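Local coordinates for alpha-aminoadipate carrier protein lysW (Sulfolobus tokodaii, PDB 3VPB) that carries covalently attached glutamate or alpha-aminoadipate through the successive steps of arginine and lysine biosynthesis, as a small zinc-binding carrier protein, at residues 6-11 and 31-36. Residues are numbered along the deposited sequence; the frame is centred on the assembly and turned at random.
Sequences CPVCNG and AQLEVY. With ZN (zinc ion), chain B.
C6 and V8, on the loop that links strands 2-5 and 12-15, face L33 on strand 32-38 and A31 just ahead of it, with CA atoms 8.0 Å apart for C6 and L33 and 6.9 Å for V8 and A31. At that spacing only side chains meet. L33 takes part in three of the four residue pairs: its CG stands anti to the carbonyl carbon (chi1 -54°), which carries it toward the loop, and the second torsion spreads CD1 and CD2 over C6 and P7. CD2 abuts the CG-CD side of the P7 ring, 3.7 Å from P7 CD, while CD1 lies 3.8 Å from C6 SG. Beside it, V8 CG2 packs 3.6 Å from A31 CB.

The sulfur that L33 touches is a zinc ligand. C6 SG and C9 SG bind the ion, and H27 and C29 complete the site, so 6-9 form the CxxC half of a zinc ribbon knuckle. With SG anti to its backbone N (chi1 -178°), C6 also accepts from the amides of V8 and C9; C9 N donates to C6 SG at 165° over 3.5 Å. G11 N does likewise for C9 SG. C6 O receives both N10 N and, at 3.1 Å, N10 ND2, which closes the turn. With an alanine at L33, both methyls go, which would probably open a gap beside P7 and remove the CD1 contact with C6 SG.

L44 packs on P7 and L46 on V8, so strand 41-46 continues the apolar surface. Amide donors probably temper the thiolate charge, while CD1 of L33 probably shields one flank of C6 SG. Together with the P7-L33 and V8-A31 pairs, this apolar contact joins the zinc knuckle to the three-stranded sheet.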
loop_
_atom_site.group_PDB
_atom_site.type_symbol
_atom_site.label_atom_id
_atom_site.label_comp_id
_atom_site.label_asym_id
_atom_site.label_seq_id
_atom_site.Cartn_x
_atom_site.Cartn_y
_atom_site.Cartn_z
ATOM N N CYS E 6 -27.009 -12.032 7.422
ATOM C CA CYS E 6 -25.662 -11.780 6.908
ATOM C C CYS E 6 -25.672 -10.674 5.840
ATOM O O CYS E 6 -26.388 -10.783 4.845
ATOM C CB CYS E 6 -25.087 -13.077 6.346
ATOM S SG CYS E 6 -23.412 -12.936 5.722
ATOM N N PRO E 7 -24.876 -9.610 6.038
ATOM C CA PRO E 7 -24.837 -8.482 5.106
ATOM C C PRO E 7 -24.153 -8.850 3.784
ATOM O O PRO E 7 -24.089 -8.026 2.862
ATOM C CB PRO E 7 -24.002 -7.447 5.860
ATOM C CG PRO E 7 -23.085 -8.250 6.697
ATOM C CD PRO E 7 -23.868 -9.472 7.104
ATOM N N VAL E 8 -23.660 -10.083 3.703
ATOM C CA VAL E 8 -22.892 -10.556 2.554
ATOM C C VAL E 8 -23.715 -11.521 1.713
ATOM O O VAL E 8 -23.834 -11.327 0.500
ATOM C CB VAL E 8 -21.562 -11.208 3.000
ATOM C CG1 VAL E 8 -20.856 -11.901 1.821
ATOM C CG2 VAL E 8 -20.660 -10.169 3.637
ATOM N N CYS E 9 -24.287 -12.545 2.354
ATOM C CA CYS E 9 -25.020 -13.601 1.650
ATOM C C CYS E 9 -26.526 -13.660 1.929
ATOM O O CYS E 9 -27.252 -14.417 1.270
ATOM C CB CYS E 9 -24.402 -14.968 1.949
ATOM S SG CYS E 9 -24.765 -15.649 3.586
ATOM N N ASN E 10 -26.981 -12.889 2.919
ATOM C CA ASN E 10 -28.397 -12.875 3.326
ATOM C C ASN E 10 -28.880 -14.182 3.952
ATOM O O ASN E 10 -30.080 -14.390 4.162
ATOM C CB ASN E 10 -29.300 -12.438 2.164
ATOM C CG ASN E 10 -29.054 -11.007 1.754
ATOM O OD1 ASN E 10 -29.367 -10.602 0.635
ATOM N ND2 ASN E 10 -28.481 -10.221 2.669
ATOM N N GLY E 11 -27.934 -15.054 4.265
ATOM C CA GLY E 11 -28.232 -16.256 5.018
ATOM C C GLY E 11 -28.621 -15.881 6.439
ATOM O O GLY E 11 -28.562 -14.713 6.830
ATOM N N ALA E 31 -17.547 -14.978 4.870
ATOM C CA ALA E 31 -17.423 -13.623 5.400
ATOM C C ALA E 31 -17.096 -13.642 6.889
ATOM O O ALA E 31 -17.559 -14.511 7.642
ATOM C CB ALA E 31 -18.691 -12.814 5.146
ATOM N N GLN E 32 -16.262 -12.689 7.285
ATOM C CA GLN E 32 -16.022 -12.381 8.682
ATOM C C GLN E 32 -16.868 -11.158 8.983
ATOM O O GLN E 32 -16.865 -10.202 8.201
ATOM C CB GLN E 32 -14.549 -12.076 8.911
ATOM C CG GLN E 32 -13.686 -13.314 9.198
ATOM C CD GLN E 32 -13.528 -13.574 10.683
ATOM O OE1 GLN E 32 -12.457 -13.352 11.261
ATOM N NE2 GLN E 32 -14.607 -14.022 11.321
ATOM N N LEU E 33 -17.602 -11.207 10.096
ATOM C CA LEU E 33 -18.623 -10.210 10.406
ATOM C C LEU E 33 -18.388 -9.647 11.797
ATOM O O LEU E 33 -17.821 -10.322 12.653
ATOM C CB LEU E 33 -20.034 -10.831 10.320
ATOM C CG LEU E 33 -20.391 -11.536 8.995
ATOM C CD1 LEU E 33 -21.713 -12.342 9.086
ATOM C CD2 LEU E 33 -20.438 -10.549 7.846
ATOM N N GLU E 34 -18.815 -8.407 12.012
ATOM C CA GLU E 34 -18.740 -7.778 13.321
ATOM C C GLU E 34 -20.150 -7.481 13.799
ATOM O O GLU E 34 -20.969 -6.979 13.032
ATOM C CB GLU E 34 -17.968 -6.473 13.211
ATOM C CG GLU E 34 -17.477 -5.913 14.532
ATOM C CD GLU E 34 -16.195 -5.107 14.347
ATOM O OE1 GLU E 34 -15.455 -4.937 15.339
ATOM O OE2 GLU E 34 -15.930 -4.647 13.201
ATOM N N VAL E 35 -20.448 -7.772 15.060
ATOM C CA VAL E 35 -21.748 -7.325 15.573
ATOM C C VAL E 35 -21.686 -5.852 16.002
ATOM O O VAL E 35 -20.649 -5.373 16.486
ATOM C CB VAL E 35 -22.449 -8.326 16.599
ATOM C CG1 VAL E 35 -21.625 -9.576 16.896
ATOM C CG2 VAL E 35 -23.013 -7.636 17.856
ATOM N N TYR E 36 -22.772 -5.123 15.749
ATOM C CA TYR E 36 -22.863 -3.726 16.164
ATOM C C TYR E 36 -24.295 -3.411 16.584
ATOM O O TYR E 36 -25.212 -4.189 16.323
ATOM C CB TYR E 36 -22.366 -2.772 15.058
ATOM C CG TYR E 36 -23.277 -2.632 13.858
ATOM C CD1 TYR E 36 -24.099 -1.505 13.708
ATOM C CD2 TYR E 36 -23.306 -3.606 12.861
ATOM C CE1 TYR E 36 -24.936 -1.364 12.596
ATOM C CE2 TYR E 36 -24.130 -3.468 11.740
ATOM C CZ TYR E 36 -24.941 -2.344 11.620
ATOM O OH TYR E 36 -25.770 -2.210 10.536
HETATM ZN ZN ZN B . -23.036 -15.007 5.002
#